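Local coordinates for protein toll-like receptor 13 (Mus musculus, PDB 4Z0C) that recognises and binds bacterial 23S rRNA through its leucine-rich-repeat ectodomain and signals via MYD88 and TRAF6 to activate NF-kappa-B in innate immunity, at residues A[386-391]-A[410-415]; A[405-410]-A[429-434]; A[418-423]-A[442-447]; A[629-634]-A[653-658]. All coordinates share one frame; numbering follows the deposited sequence.

Interaction 1 (A[386-391]-A[410-415]); sequences NPITEL and CWIVTI
Thr389 and Ile412 bring the two backbones within 4.1 Å, CA to CA, where equivalent loops of two successive leucine-rich repeats, LRR 15 and LRR 16, run side by side on the flank of the TLR13 solenoid. Residues 386-391 and 410-415 follow the concave strands of their repeats and carry the chain toward the convex side without forming regular strands themselves. An inverse gamma turn centred on Pro387 bends the first segment. The main backbone link between them is the bond from Val413 N to Thr389 O, 2.9 Å with an N-H...O angle of 157°. Trp411 N makes a weak, bent hydrogen bond to Ile388 O. Further along, where the backbones diverge, one water accepts from Leu391 N and donates to Thr414 O.

Trp411 carries much of the side-chain contact. Its CG stands anti to its own carbonyl carbon (chi1 -64°), which lays the indole against Pro387. Pro387 CB sits 3.7 Å from the centroid of the six-membered ring and 10° off its normal, a CH-pi contact over the face, while Thr389 CG2 lies at the ring's edge. Val413 of the second subunit packs on both Trp411 and Thr389, placing this flank at the dimer interface. On the inner side, Ile388 and Ile412 point the same way, as in the stacked ladders of a leucine-rich-repeat core. Glu390 and Thr414 also lie alongside each other, Glu390 CG resting 3.8 Å from Thr414 CG2.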
loop_
_atom_site.group_PDB
_atom_site.type_symbol
_atom_site.label_atom_id
_atom_site.label_comp_id
_atom_site.label_asym_id
_atom_site.label_seq_id
_atom_site.Cartn_x
_atom_site.Cartn_y
_atom_site.Cartn_z
ATOM N N ASN A 386 -8.209 10.653 -19.039
ATOM C CA ASN A 386 -9.576 11.072 -19.297
ATOM C C ASN A 386 -10.506 10.438 -18.271
ATOM O O ASN A 386 -10.281 9.312 -17.842
ATOM C CB ASN A 386 -10.003 10.755 -20.737
ATOM C CG ASN A 386 -9.412 11.742 -21.760
ATOM O OD1 ASN A 386 -9.860 12.879 -21.861
ATOM N ND2 ASN A 386 -8.404 11.301 -22.512
ATOM N N PRO A 387 -11.541 11.182 -17.843
ATOM C CA PRO A 387 -12.505 10.659 -16.867
ATOM C C PRO A 387 -13.453 9.651 -17.511
ATOM O O PRO A 387 -14.662 9.833 -17.463
ATOM C CB PRO A 387 -13.273 11.910 -16.435
ATOM C CG PRO A 387 -13.194 12.830 -17.642
ATOM C CD PRO A 387 -11.830 12.576 -18.230
ATOM N N ILE A 388 -12.890 8.604 -18.098
ATOM C CA ILE A 388 -13.621 7.533 -18.760
ATOM C C ILE A 388 -13.831 6.383 -17.772
ATOM O O ILE A 388 -12.860 5.838 -17.230
ATOM C CB ILE A 388 -12.759 6.978 -19.916
ATOM C CG1 ILE A 388 -12.587 8.029 -21.022
ATOM C CG2 ILE A 388 -13.355 5.706 -20.488
ATOM C CD1 ILE A 388 -11.413 7.718 -21.992
ATOM N N THR A 389 -15.078 6.003 -17.523
ATOM C CA THR A 389 -15.327 4.875 -16.628
ATOM C C THR A 389 -15.554 3.596 -17.419
ATOM O O THR A 389 -15.392 2.498 -16.887
ATOM C CB THR A 389 -16.529 5.111 -15.710
ATOM O OG1 THR A 389 -17.723 5.232 -16.497
ATOM C CG2 THR A 389 -16.322 6.362 -14.867
ATOM N N GLU A 390 -15.899 3.744 -18.693
ATOM C CA GLU A 390 -16.267 2.601 -19.520
ATOM C C GLU A 390 -15.879 2.815 -20.984
ATOM O O GLU A 390 -15.939 3.928 -21.498
ATOM C CB GLU A 390 -17.782 2.364 -19.417
ATOM C CG GLU A 390 -18.159 1.121 -18.629
ATOM C CD GLU A 390 -19.656 0.966 -18.423
ATOM O OE1 GLU A 390 -20.217 -0.035 -18.913
ATOM O OE2 GLU A 390 -20.266 1.842 -17.771
ATOM N N LEU A 391 -15.496 1.738 -21.655
ATOM C CA LEU A 391 -15.161 1.807 -23.073
ATOM C C LEU A 391 -16.355 1.598 -24.000
ATOM O O LEU A 391 -16.966 0.528 -23.993
ATOM C CB LEU A 391 -14.110 0.752 -23.391
ATOM C CG LEU A 391 -12.763 1.087 -22.783
ATOM C CD1 LEU A 391 -11.766 -0.032 -23.094
ATOM C CD2 LEU A 391 -12.299 2.438 -23.327
ATOM N N CYS A 410 -6.978 6.675 -16.525
ATOM C CA CYS A 410 -8.385 6.964 -16.715
ATOM C C CYS A 410 -9.147 6.456 -15.472
ATOM O O CYS A 410 -8.529 6.144 -14.450
ATOM C CB CYS A 410 -8.901 6.282 -17.967
ATOM S SG CYS A 410 -8.213 6.970 -19.465
ATOM N N TRP A 411 -10.474 6.385 -15.543
ATOM C CA TRP A 411 -11.262 5.954 -14.384
ATOM C C TRP A 411 -11.937 4.615 -14.634
ATOM O O TRP A 411 -12.987 4.315 -14.068
ATOM C CB TRP A 411 -12.319 7.004 -14.026
ATOM C CG TRP A 411 -11.772 8.319 -13.584
ATOM C CD1 TRP A 411 -10.458 8.645 -13.376
ATOM C CD2 TRP A 411 -12.528 9.500 -13.300
ATOM N NE1 TRP A 411 -10.354 9.957 -12.972
ATOM C CE2 TRP A 411 -11.610 10.507 -12.924
ATOM C CE3 TRP A 411 -13.888 9.813 -13.349
ATOM C CZ2 TRP A 411 -12.014 11.791 -12.570
ATOM C CZ3 TRP A 411 -14.293 11.099 -12.999
ATOM C CH2 TRP A 411 -13.359 12.067 -12.607
ATOM N N ILE A 412 -11.337 3.809 -15.491
ATOM C CA ILE A 412 -12.017 2.623 -15.989
ATOM C C ILE A 412 -12.396 1.624 -14.893
ATOM O O ILE A 412 -11.585 1.179 -14.054
ATOM C CB ILE A 412 -11.228 1.960 -17.114
ATOM C CG1 ILE A 412 -11.206 2.905 -18.331
ATOM C CG2 ILE A 412 -11.812 0.574 -17.436
ATOM C CD1 ILE A 412 -10.080 2.630 -19.308
ATOM N N VAL A 413 -13.674 1.295 -14.927
ATOM C CA VAL A 413 -14.342 0.648 -13.832
ATOM C C VAL A 413 -14.606 -0.797 -14.228
ATOM O O VAL A 413 -14.740 -1.669 -13.382
ATOM C CB VAL A 413 -15.627 1.456 -13.552
ATOM C CG1 VAL A 413 -16.891 0.684 -13.914
ATOM C CG2 VAL A 413 -15.609 2.020 -12.159
ATOM N N THR A 414 -14.639 -1.062 -15.530
ATOM C CA THR A 414 -14.891 -2.421 -15.987
ATOM C C THR A 414 -14.466 -2.600 -17.451
ATOM O O THR A 414 -14.527 -1.663 -18.254
ATOM C CB THR A 414 -16.389 -2.792 -15.799
ATOM O OG1 THR A 414 -16.579 -4.208 -15.921
ATOM C CG2 THR A 414 -17.259 -2.049 -16.793
ATOM N N ILE A 415 -14.001 -3.797 -17.779
ATOM C CA ILE A 415 -13.739 -4.203 -19.154
ATOM C C ILE A 415 -14.177 -5.659 -19.297
ATOM O O ILE A 415 -14.314 -6.374 -18.300
ATOM C CB ILE A 415 -12.223 -4.097 -19.516
ATOM C CG1 ILE A 415 -11.349 -4.662 -18.387
ATOM C CG2 ILE A 415 -11.826 -2.664 -19.770
ATOM C CD1 ILE A 415 -9.876 -4.786 -18.745
HETATM O O HOH W 1 -15.231 -0.810 -20.809
#

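Interaction 2 (A[405-410]-A[429-434])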
loop_
_atom_site.group_PDB
_atom_site.type_symbol
_atom_site.label_atom_id
_atom_site.label_comp_id
_atom_site.label_asym_id
_atom_site.label_seq_id
_atom_site.Cartn_x
_atom_site.Cartn_y
_atom_site.Cartn_z
ATOM N N LEU A 405 -2.041 1.105 -27.364
ATOM C CA LEU A 405 -3.160 1.853 -26.786
ATOM C C LEU A 405 -2.826 2.235 -25.348
ATOM O O LEU A 405 -2.540 1.378 -24.513
ATOM C CB LEU A 405 -4.461 1.029 -26.852
ATOM C CG LEU A 405 -5.759 1.598 -26.236
ATOM C CD1 LEU A 405 -6.185 2.937 -26.885
ATOM C CD2 LEU A 405 -6.909 0.591 -26.292
ATOM N N ASN A 406 -2.829 3.529 -25.065
ATOM C CA ASN A 406 -2.559 4.006 -23.710
ATOM C C ASN A 406 -3.821 4.580 -23.057
ATOM O O ASN A 406 -4.334 5.638 -23.469
ATOM C CB ASN A 406 -1.445 5.056 -23.718
ATOM C CG ASN A 406 -1.016 5.471 -22.313
ATOM O OD1 ASN A 406 -1.414 4.860 -21.318
ATOM N ND2 ASN A 406 -0.214 6.527 -22.230
ATOM N N LEU A 407 -4.291 3.867 -22.034
ATOM C CA LEU A 407 -5.483 4.204 -21.268
ATOM C C LEU A 407 -5.143 4.391 -19.790
ATOM O O LEU A 407 -6.003 4.276 -18.942
ATOM C CB LEU A 407 -6.501 3.072 -21.404
ATOM C CG LEU A 407 -7.194 2.968 -22.757
ATOM C CD1 LEU A 407 -7.869 1.630 -22.882
ATOM C CD2 LEU A 407 -8.244 4.060 -22.832
ATOM N N ALA A 408 -3.887 4.687 -19.491
ATOM C CA ALA A 408 -3.443 4.835 -18.113
ATOM C C ALA A 408 -4.092 6.009 -17.395
ATOM O O ALA A 408 -4.321 7.047 -17.984
ATOM C CB ALA A 408 -1.930 4.973 -18.060
ATOM N N ALA A 409 -4.399 5.813 -16.118
ATOM C CA ALA A 409 -4.930 6.858 -15.242
ATOM C C ALA A 409 -6.259 7.434 -15.709
ATOM O O ALA A 409 -6.637 8.545 -15.328
ATOM C CB ALA A 409 -3.908 7.953 -15.002
ATOM N N CYS A 410 -6.978 6.675 -16.525
ATOM C CA CYS A 410 -8.385 6.964 -16.715
ATOM C C CYS A 410 -9.147 6.456 -15.472
ATOM O O CYS A 410 -8.529 6.144 -14.450
ATOM C CB CYS A 410 -8.901 6.282 -17.967
ATOM S SG CYS A 410 -8.213 6.970 -19.465
ATOM N N LEU A 429 -0.589 -2.759 -24.337
ATOM C CA LEU A 429 -1.827 -2.228 -23.784
ATOM C C LEU A 429 -1.637 -1.747 -22.348
ATOM O O LEU A 429 -1.338 -2.540 -21.443
ATOM C CB LEU A 429 -2.940 -3.262 -23.879
ATOM C CG LEU A 429 -4.251 -2.898 -23.181
ATOM C CD1 LEU A 429 -4.856 -1.588 -23.731
ATOM C CD2 LEU A 429 -5.210 -4.054 -23.335
ATOM N N ASP A 430 -1.812 -0.445 -22.136
ATOM C CA ASP A 430 -1.570 0.115 -20.816
ATOM C C ASP A 430 -2.884 0.452 -20.113
ATOM O O ASP A 430 -3.548 1.449 -20.450
ATOM C CB ASP A 430 -0.681 1.357 -20.901
ATOM C CG ASP A 430 -0.146 1.793 -19.535
ATOM O OD1 ASP A 430 -0.552 1.215 -18.493
ATOM O OD2 ASP A 430 0.666 2.742 -19.495
ATOM N N LEU A 431 -3.244 -0.371 -19.124
ATOM C CA LEU A 431 -4.477 -0.166 -18.356
ATOM C C LEU A 431 -4.158 0.208 -16.932
ATOM O O LEU A 431 -4.995 0.073 -16.037
ATOM C CB LEU A 431 -5.357 -1.413 -18.374
ATOM C CG LEU A 431 -6.134 -1.507 -19.682
ATOM C CD1 LEU A 431 -6.567 -2.936 -19.971
ATOM C CD2 LEU A 431 -7.325 -0.580 -19.586
ATOM N N GLY A 432 -2.927 0.658 -16.732
ATOM C CA GLY A 432 -2.448 1.015 -15.420
ATOM C C GLY A 432 -3.235 2.130 -14.765
ATOM O O GLY A 432 -3.800 2.970 -15.435
ATOM N N ASP A 433 -3.313 2.085 -13.439
ATOM C CA ASP A 433 -3.831 3.176 -12.634
ATOM C C ASP A 433 -5.298 3.486 -12.952
ATOM O O ASP A 433 -5.758 4.614 -12.788
ATOM C CB ASP A 433 -2.962 4.419 -12.780
ATOM C CG ASP A 433 -3.261 5.464 -11.722
ATOM O OD1 ASP A 433 -3.747 5.081 -10.637
ATOM O OD2 ASP A 433 -3.046 6.669 -11.989
ATOM N N ASN A 434 -6.030 2.482 -13.413
ATOM C CA ASN A 434 -7.472 2.626 -13.530
ATOM C C ASN A 434 -8.176 2.218 -12.230
ATOM O O ASN A 434 -7.592 2.344 -11.155
ATOM C CB ASN A 434 -7.993 1.889 -14.765
ATOM C CG ASN A 434 -7.709 2.672 -16.065
ATOM O OD1 ASN A 434 -8.339 3.690 -16.334
ATOM N ND2 ASN A 434 -6.779 2.183 -16.870
#
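Leu405 and Leu429 are paired in parallel on adjacent concave strands of LRR 16 and LRR 17, and Asn406 pairs likewise with Asp430. Asp430 N gives a nearly linear bond to Leu405 O (3.1 Å), and Leu407 N returns one to Asp430 O at 3.0 Å. Where the strands end, each segment passes through a type II beta turn, Leu407 to Cys410 and Leu431 to Asn434, and the ladder continues with Ala409 N bonded to Gly432 O.

The side-chain amide of Asn434 links the two turns. Its ND2 donates to Leu407 O of the neighbouring repeat (3.0 Å) and to Leu431 O of its own (2.9 Å); both acceptors lie close to the amide plane, although ND2 stands above the plane of either carbonyl. Asn434 OD1 is met by Ile412 N, so both ends of the amide are used. This is the asparagine ladder of leucine-rich repeats.

Asn406 and Asp430 each close an Asx turn: Asn406 OD1 accepts from Ala408 N, and Asp430 OD1 from Gly432 N at 3.0 Å. With CG anti to the backbone N in both (chi1 -174° and -167°), amide and carboxylate lie side by side, their planes 4° apart. Asn406 OD1 and Asp430 OD2, both acceptors, stand 3.5 Å from each other. On the opposite face Leu405 CD2 meets Leu429 CD1 at 3.9 Å.

The contact comes within about 5 Å of the bound RNA, nearest atoms. Its chemistry is divided: leucines fill the core, polar side chains line the concave side, and the buried Asn434 amide serves turn carbonyls that the strand bonds do not use; Leu431 O also takes a bond from Asn458.

Interaction 3 (A[418-423]-A[442-447]); sequences YSFTQF and GTFRPL
With CG anti to the carbonyl carbon in both Phe420 (chi1 -52°) and Phe444 (chi1 -44°), the two rings project side by side in the same direction from equivalent turns of LRR 16 and LRR 17. Phe420 CE2 comes 4.1 Å from Phe444 CE1, the rings meeting obliquely. Thr443 O lies at the edge of the Phe420 ring, in its plane and 3.6 Å from CD2.

Leu447 reaches across to the earlier repeat. Its CD2 fits beside Phe420 CB at 3.7 Å and Phe423 CB at 4.0 Å, while CD1 approaches the root of the Phe420 ring. At the outer side Pro446 CB packs on Phe420 O, 3.4 Å away, and its CG touches Thr421. One water accepts from Phe420 N (2.7 Å) and donates to Thr443 O (2.8 Å).

These turns lie on the convex side of the leucine-rich-repeat solenoid. Phe420 and Phe444 hold equivalent positions in successive repeats, that of the consensus phenylalanine, and Phe423 and Leu447 another; Phe420 and Leu447 both reach Leu429 on strand 428-430. The direct contact is therefore mainly apolar: packing and burial join the loops, with the water a polar bridge between their backbones.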
loop_
_atom_site.group_PDB
_atom_site.type_symbol
_atom_site.label_atom_id
_atom_site.label_comp_id
_atom_site.label_asym_id
_atom_site.label_seq_id
_atom_site.Cartn_x
_atom_site.Cartn_y
_atom_site.Cartn_z
ATOM N N TYR A 418 -15.487 -8.174 -24.816
ATOM C CA TYR A 418 -15.914 -7.418 -25.993
ATOM C C TYR A 418 -15.197 -6.087 -26.100
ATOM O O TYR A 418 -15.473 -5.304 -26.998
ATOM C CB TYR A 418 -17.426 -7.162 -25.965
ATOM C CG TYR A 418 -18.279 -8.411 -25.853
ATOM C CD1 TYR A 418 -18.252 -9.391 -26.847
ATOM C CD2 TYR A 418 -19.151 -8.584 -24.781
ATOM C CE1 TYR A 418 -19.034 -10.528 -26.752
ATOM C CE2 TYR A 418 -19.940 -9.708 -24.680
ATOM C CZ TYR A 418 -19.880 -10.678 -25.667
ATOM O OH TYR A 418 -20.677 -11.799 -25.561
ATOM N N SER A 419 -14.259 -5.842 -25.196
ATOM C CA SER A 419 -13.649 -4.526 -25.089
ATOM C C SER A 419 -12.539 -4.286 -26.120
ATOM O O SER A 419 -12.262 -3.138 -26.454
ATOM C CB SER A 419 -13.087 -4.319 -23.679
ATOM O OG SER A 419 -14.096 -4.377 -22.687
ATOM N N PHE A 420 -11.898 -5.352 -26.610
ATOM C CA PHE A 420 -10.724 -5.212 -27.502
ATOM C C PHE A 420 -10.756 -6.021 -28.801
ATOM O O PHE A 420 -9.717 -6.447 -29.299
ATOM C CB PHE A 420 -9.429 -5.546 -26.747
ATOM C CG PHE A 420 -9.269 -4.791 -25.471
ATOM C CD1 PHE A 420 -8.899 -3.453 -25.486
ATOM C CD2 PHE A 420 -9.515 -5.406 -24.255
ATOM C CE1 PHE A 420 -8.774 -2.751 -24.305
ATOM C CE2 PHE A 420 -9.388 -4.708 -23.065
ATOM C CZ PHE A 420 -9.023 -3.386 -23.084
ATOM N N THR A 421 -11.936 -6.196 -29.368
ATOM C CA THR A 421 -12.107 -6.993 -30.576
ATOM C C THR A 421 -11.522 -6.316 -31.819
ATOM O O THR A 421 -11.205 -6.972 -32.810
ATOM C CB THR A 421 -13.599 -7.273 -30.789
ATOM O OG1 THR A 421 -14.109 -7.909 -29.613
ATOM C CG2 THR A 421 -13.835 -8.167 -32.004
ATOM N N GLN A 422 -11.381 -4.998 -31.763
ATOM C CA GLN A 422 -10.979 -4.239 -32.932
ATOM C C GLN A 422 -9.460 -4.039 -33.076
ATOM O O GLN A 422 -9.002 -3.338 -33.993
ATOM C CB GLN A 422 -11.689 -2.886 -32.906
ATOM C CG GLN A 422 -13.178 -3.020 -32.743
ATOM C CD GLN A 422 -13.797 -3.718 -33.925
ATOM O OE1 GLN A 422 -13.724 -3.227 -35.049
ATOM N NE2 GLN A 422 -14.389 -4.883 -33.687
ATOM N N PHE A 423 -8.677 -4.667 -32.201
ATOM C CA PHE A 423 -7.234 -4.433 -32.199
ATOM C C PHE A 423 -6.390 -5.686 -32.416
ATOM O O PHE A 423 -5.544 -5.997 -31.587
ATOM C CB PHE A 423 -6.811 -3.787 -30.875
ATOM C CG PHE A 423 -7.625 -2.582 -30.505
ATOM C CD1 PHE A 423 -7.896 -1.600 -31.435
ATOM C CD2 PHE A 423 -8.131 -2.434 -29.223
ATOM C CE1 PHE A 423 -8.665 -0.491 -31.087
ATOM C CE2 PHE A 423 -8.896 -1.325 -28.875
ATOM C CZ PHE A 423 -9.159 -0.360 -29.802
ATOM N N GLY A 442 -11.529 -14.257 -20.864
ATOM C CA GLY A 442 -11.514 -13.901 -22.267
ATOM C C GLY A 442 -11.412 -12.423 -22.578
ATOM O O GLY A 442 -11.549 -12.039 -23.746
ATOM N N THR A 443 -11.175 -11.597 -21.558
ATOM C CA THR A 443 -11.155 -10.144 -21.761
ATOM C C THR A 443 -10.166 -9.726 -22.851
ATOM O O THR A 443 -10.440 -8.796 -23.596
ATOM C CB THR A 443 -10.874 -9.357 -20.458
ATOM O OG1 THR A 443 -11.982 -9.495 -19.566
ATOM C CG2 THR A 443 -10.666 -7.866 -20.748
ATOM N N PHE A 444 -9.040 -10.440 -22.954
ATOM C CA PHE A 444 -7.984 -10.102 -23.918
ATOM C C PHE A 444 -7.848 -11.151 -25.024
ATOM O O PHE A 444 -6.847 -11.173 -25.722
ATOM C CB PHE A 444 -6.627 -9.919 -23.214
ATOM C CG PHE A 444 -6.703 -9.121 -21.949
ATOM C CD1 PHE A 444 -6.802 -7.744 -21.987
ATOM C CD2 PHE A 444 -6.695 -9.757 -20.716
ATOM C CE1 PHE A 444 -6.892 -7.001 -20.819
ATOM C CE2 PHE A 444 -6.772 -9.024 -19.540
ATOM C CZ PHE A 444 -6.872 -7.636 -19.597
ATOM N N ARG A 445 -8.837 -12.032 -25.156
ATOM C CA ARG A 445 -8.823 -13.077 -26.189
ATOM C C ARG A 445 -8.447 -12.624 -27.606
ATOM O O ARG A 445 -7.673 -13.313 -28.273
ATOM C CB ARG A 445 -10.161 -13.831 -26.242
ATOM C CG ARG A 445 -10.129 -15.216 -25.648
ATOM C CD ARG A 445 -10.574 -16.266 -26.664
ATOM N NE ARG A 445 -9.511 -16.616 -27.608
ATOM C CZ ARG A 445 -8.643 -17.613 -27.436
ATOM N NH1 ARG A 445 -8.706 -18.373 -26.350
ATOM N NH2 ARG A 445 -7.707 -17.851 -28.353
ATOM N N PRO A 446 -9.001 -11.485 -28.082
ATOM C CA PRO A 446 -8.667 -11.050 -29.444
ATOM C C PRO A 446 -7.235 -10.581 -29.640
ATOM O O PRO A 446 -6.782 -10.561 -30.773
ATOM C CB PRO A 446 -9.613 -9.865 -29.679
ATOM C CG PRO A 446 -10.714 -10.050 -28.697
ATOM C CD PRO A 446 -10.078 -10.661 -27.504
ATOM N N LEU A 447 -6.545 -10.197 -28.570
ATOM C CA LEU A 447 -5.233 -9.568 -28.688
ATOM C C LEU A 447 -4.096 -10.559 -28.931
ATOM O O LEU A 447 -3.157 -10.667 -28.126
ATOM C CB LEU A 447 -4.967 -8.708 -27.454
ATOM C CG LEU A 447 -6.118 -7.734 -27.182
ATOM C CD1 LEU A 447 -5.831 -6.841 -25.981
ATOM C CD2 LEU A 447 -6.391 -6.894 -28.426
HETATM O O HOH W 2 -11.632 -8.002 -25.951
#

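Interaction 4 (A[629-634]-A[653-658]); sequences LQVFSL and LMFFDV
Phe655 N and Gln630 O begin a parallel ladder, the N-H approaching along the carbonyl but bent at the hydrogen; the same oxygen accepts a second bond from Met654 N, in the carbonyl plane on a lone pair (3.0 Å). Phe632 N then donates to Phe655 O at 3.0 Å, Asp657 N to Phe632 O, and Leu634 N to Asp657 O at 2.7 Å. The strands 631-633 and 655-657 run 3° from parallel, with axes 4.7 Å apart.

Aromatic packing fills the core side. Phe632 (chi1 -171°) and Phe656 both hold CG anti to the backbone N, which sets their rings side by side. The edge of Phe656 is turned toward the face of Phe632 in an offset edge-to-face pair, planes at 63° and centroids 5.6 Å apart, and Leu634 CD1 crosses to Phe656 CE1. These are the last concave strands of the leucine-rich-repeat solenoid, and Phe672 of the following helix 670-678 covers Phe656 and Val658.

On the other face, Val631 CG1 lies 3.8 Å from Phe655 CD1. Ser633 OG approaches Asp657 CB at 3.5 Å, but its hydrogen bond goes to Glu611, while Asp657 forms a salt bridge with Arg635. Near the start of the strands, extended Gln630 runs alongside Met654, NE2 3.8 Å from SD.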
loop_
_atom_site.group_PDB
_atom_site.type_symbol
_atom_site.label_atom_id
_atom_site.label_comp_id
_atom_site.label_asym_id
_atom_site.label_seq_id
_atom_site.Cartn_x
_atom_site.Cartn_y
_atom_site.Cartn_z
ATOM N N LEU A 629 28.883 -17.999 -7.766
ATOM C CA LEU A 629 28.564 -16.732 -7.109
ATOM C C LEU A 629 29.663 -15.681 -7.292
ATOM O O LEU A 629 30.806 -15.898 -6.876
ATOM C CB LEU A 629 28.263 -16.947 -5.626
ATOM C CG LEU A 629 27.526 -15.782 -4.958
ATOM C CD1 LEU A 629 26.141 -15.596 -5.608
ATOM C CD2 LEU A 629 27.393 -15.993 -3.461
ATOM N N GLN A 630 29.312 -14.547 -7.911
ATOM C CA GLN A 630 30.257 -13.444 -8.149
ATOM C C GLN A 630 29.978 -12.247 -7.256
ATOM O O GLN A 630 30.900 -11.560 -6.809
ATOM C CB GLN A 630 30.206 -12.972 -9.601
ATOM C CG GLN A 630 30.421 -14.056 -10.647
ATOM C CD GLN A 630 30.415 -13.501 -12.068
ATOM O OE1 GLN A 630 29.396 -12.984 -12.559
ATOM N NE2 GLN A 630 31.571 -13.575 -12.727
ATOM N N VAL A 631 28.691 -11.972 -7.041
ATOM C CA VAL A 631 28.280 -10.860 -6.198
ATOM C C VAL A 631 27.481 -11.396 -5.019
ATOM O O VAL A 631 26.500 -12.100 -5.194
ATOM C CB VAL A 631 27.473 -9.822 -6.993
ATOM C CG1 VAL A 631 27.068 -8.678 -6.095
ATOM C CG2 VAL A 631 28.316 -9.311 -8.149
ATOM N N PHE A 632 27.958 -11.094 -3.820
ATOM C CA PHE A 632 27.367 -11.553 -2.584
ATOM C C PHE A 632 27.248 -10.322 -1.712
ATOM O O PHE A 632 28.265 -9.739 -1.325
ATOM C CB PHE A 632 28.277 -12.592 -1.905
ATOM C CG PHE A 632 27.640 -13.294 -0.717
ATOM C CD1 PHE A 632 26.295 -13.075 -0.383
ATOM C CD2 PHE A 632 28.388 -14.159 0.076
ATOM C CE1 PHE A 632 25.702 -13.711 0.707
ATOM C CE2 PHE A 632 27.809 -14.807 1.175
ATOM C CZ PHE A 632 26.460 -14.584 1.490
ATOM N N SER A 633 26.021 -9.911 -1.402
ATOM C CA SER A 633 25.876 -8.735 -0.562
ATOM C C SER A 633 25.151 -8.981 0.742
ATOM O O SER A 633 24.044 -9.504 0.770
ATOM C CB SER A 633 25.208 -7.589 -1.305
ATOM O OG SER A 633 25.166 -6.452 -0.459
ATOM N N LEU A 634 25.798 -8.574 1.821
ATOM C CA LEU A 634 25.260 -8.709 3.163
ATOM C C LEU A 634 25.266 -7.311 3.777
ATOM O O LEU A 634 25.376 -7.136 4.990
ATOM C CB LEU A 634 26.125 -9.692 3.968
ATOM C CG LEU A 634 26.061 -11.152 3.500
ATOM C CD1 LEU A 634 27.243 -11.946 4.018
ATOM C CD2 LEU A 634 24.776 -11.815 3.962
ATOM N N LEU A 653 33.815 -15.758 -6.578
ATOM C CA LEU A 653 33.535 -14.508 -5.874
ATOM C C LEU A 653 34.401 -13.357 -6.375
ATOM O O LEU A 653 35.601 -13.525 -6.551
ATOM C CB LEU A 653 33.727 -14.702 -4.367
ATOM C CG LEU A 653 33.215 -13.549 -3.511
ATOM C CD1 LEU A 653 31.684 -13.474 -3.565
ATOM C CD2 LEU A 653 33.717 -13.666 -2.088
ATOM N N MET A 654 33.798 -12.192 -6.608
ATOM C CA MET A 654 34.572 -10.988 -6.974
ATOM C C MET A 654 34.053 -9.680 -6.389
ATOM O O MET A 654 34.693 -8.652 -6.519
ATOM C CB MET A 654 34.780 -10.866 -8.486
ATOM C CG MET A 654 33.567 -11.014 -9.358
ATOM S SD MET A 654 34.113 -11.303 -11.064
ATOM C CE MET A 654 35.199 -12.722 -10.866
ATOM N N PHE A 655 32.929 -9.751 -5.684
ATOM C CA PHE A 655 32.364 -8.620 -4.978
ATOM C C PHE A 655 31.645 -9.187 -3.758
ATOM O O PHE A 655 30.720 -9.978 -3.902
ATOM C CB PHE A 655 31.372 -7.902 -5.886
ATOM C CG PHE A 655 30.926 -6.558 -5.377
ATOM C CD1 PHE A 655 29.792 -6.444 -4.584
ATOM C CD2 PHE A 655 31.615 -5.406 -5.721
ATOM C CE1 PHE A 655 29.367 -5.201 -4.132
ATOM C CE2 PHE A 655 31.196 -4.160 -5.272
ATOM C CZ PHE A 655 30.075 -4.056 -4.483
ATOM N N PHE A 656 32.085 -8.797 -2.565
ATOM C CA PHE A 656 31.551 -9.314 -1.304
ATOM C C PHE A 656 31.349 -8.136 -0.382
ATOM O O PHE A 656 32.316 -7.475 0.012
ATOM C CB PHE A 656 32.507 -10.326 -0.676
ATOM C CG PHE A 656 32.101 -10.783 0.702
ATOM C CD1 PHE A 656 31.062 -11.690 0.869
ATOM C CD2 PHE A 656 32.782 -10.331 1.828
ATOM C CE1 PHE A 656 30.689 -12.133 2.140
ATOM C CE2 PHE A 656 32.416 -10.762 3.095
ATOM C CZ PHE A 656 31.362 -11.668 3.252
ATOM N N ASP A 657 30.085 -7.861 -0.068
ATOM C CA ASP A 657 29.711 -6.585 0.515
ATOM C C ASP A 657 29.241 -6.804 1.923
ATOM O O ASP A 657 28.198 -7.425 2.154
ATOM C CB ASP A 657 28.600 -5.946 -0.316
ATOM C CG ASP A 657 28.308 -4.520 0.092
ATOM O OD1 ASP A 657 28.654 -4.130 1.232
ATOM O OD2 ASP A 657 27.708 -3.798 -0.725
ATOM N N VAL A 658 30.006 -6.273 2.867
ATOM C CA VAL A 658 29.701 -6.449 4.279
ATOM C C VAL A 658 29.780 -5.086 4.980
ATOM O O VAL A 658 29.987 -4.972 6.190
ATOM C CB VAL A 658 30.614 -7.542 4.888
ATOM C CG1 VAL A 658 32.038 -7.022 5.086
ATOM C CG2 VAL A 658 30.016 -8.106 6.159
#

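Overall arrangement
Following the chain from the N terminus, interaction 1 opens at 386-391 and closes at 410-415, but interaction 2 has already opened at 405-410, so the two cross and share Cys410. Interaction 2 closes at 429-434 after interaction 3 has opened at 418-423, and these cross as well; interaction 3 closes at 442-447. Interactions 1 and 3 are in series. Together the three tie LRR 15, 16 and 17 along the concave strands, the flank and the convex loops. Ile415 packs on Leu431 between 1 and 2 and on Thr443 between 1 and 3; Leu405 meets Phe423 between 2 and 3. Interaction 4 follows in series, its centre about 40 to 48 Å from the other centres, joining the solenoid's last strands.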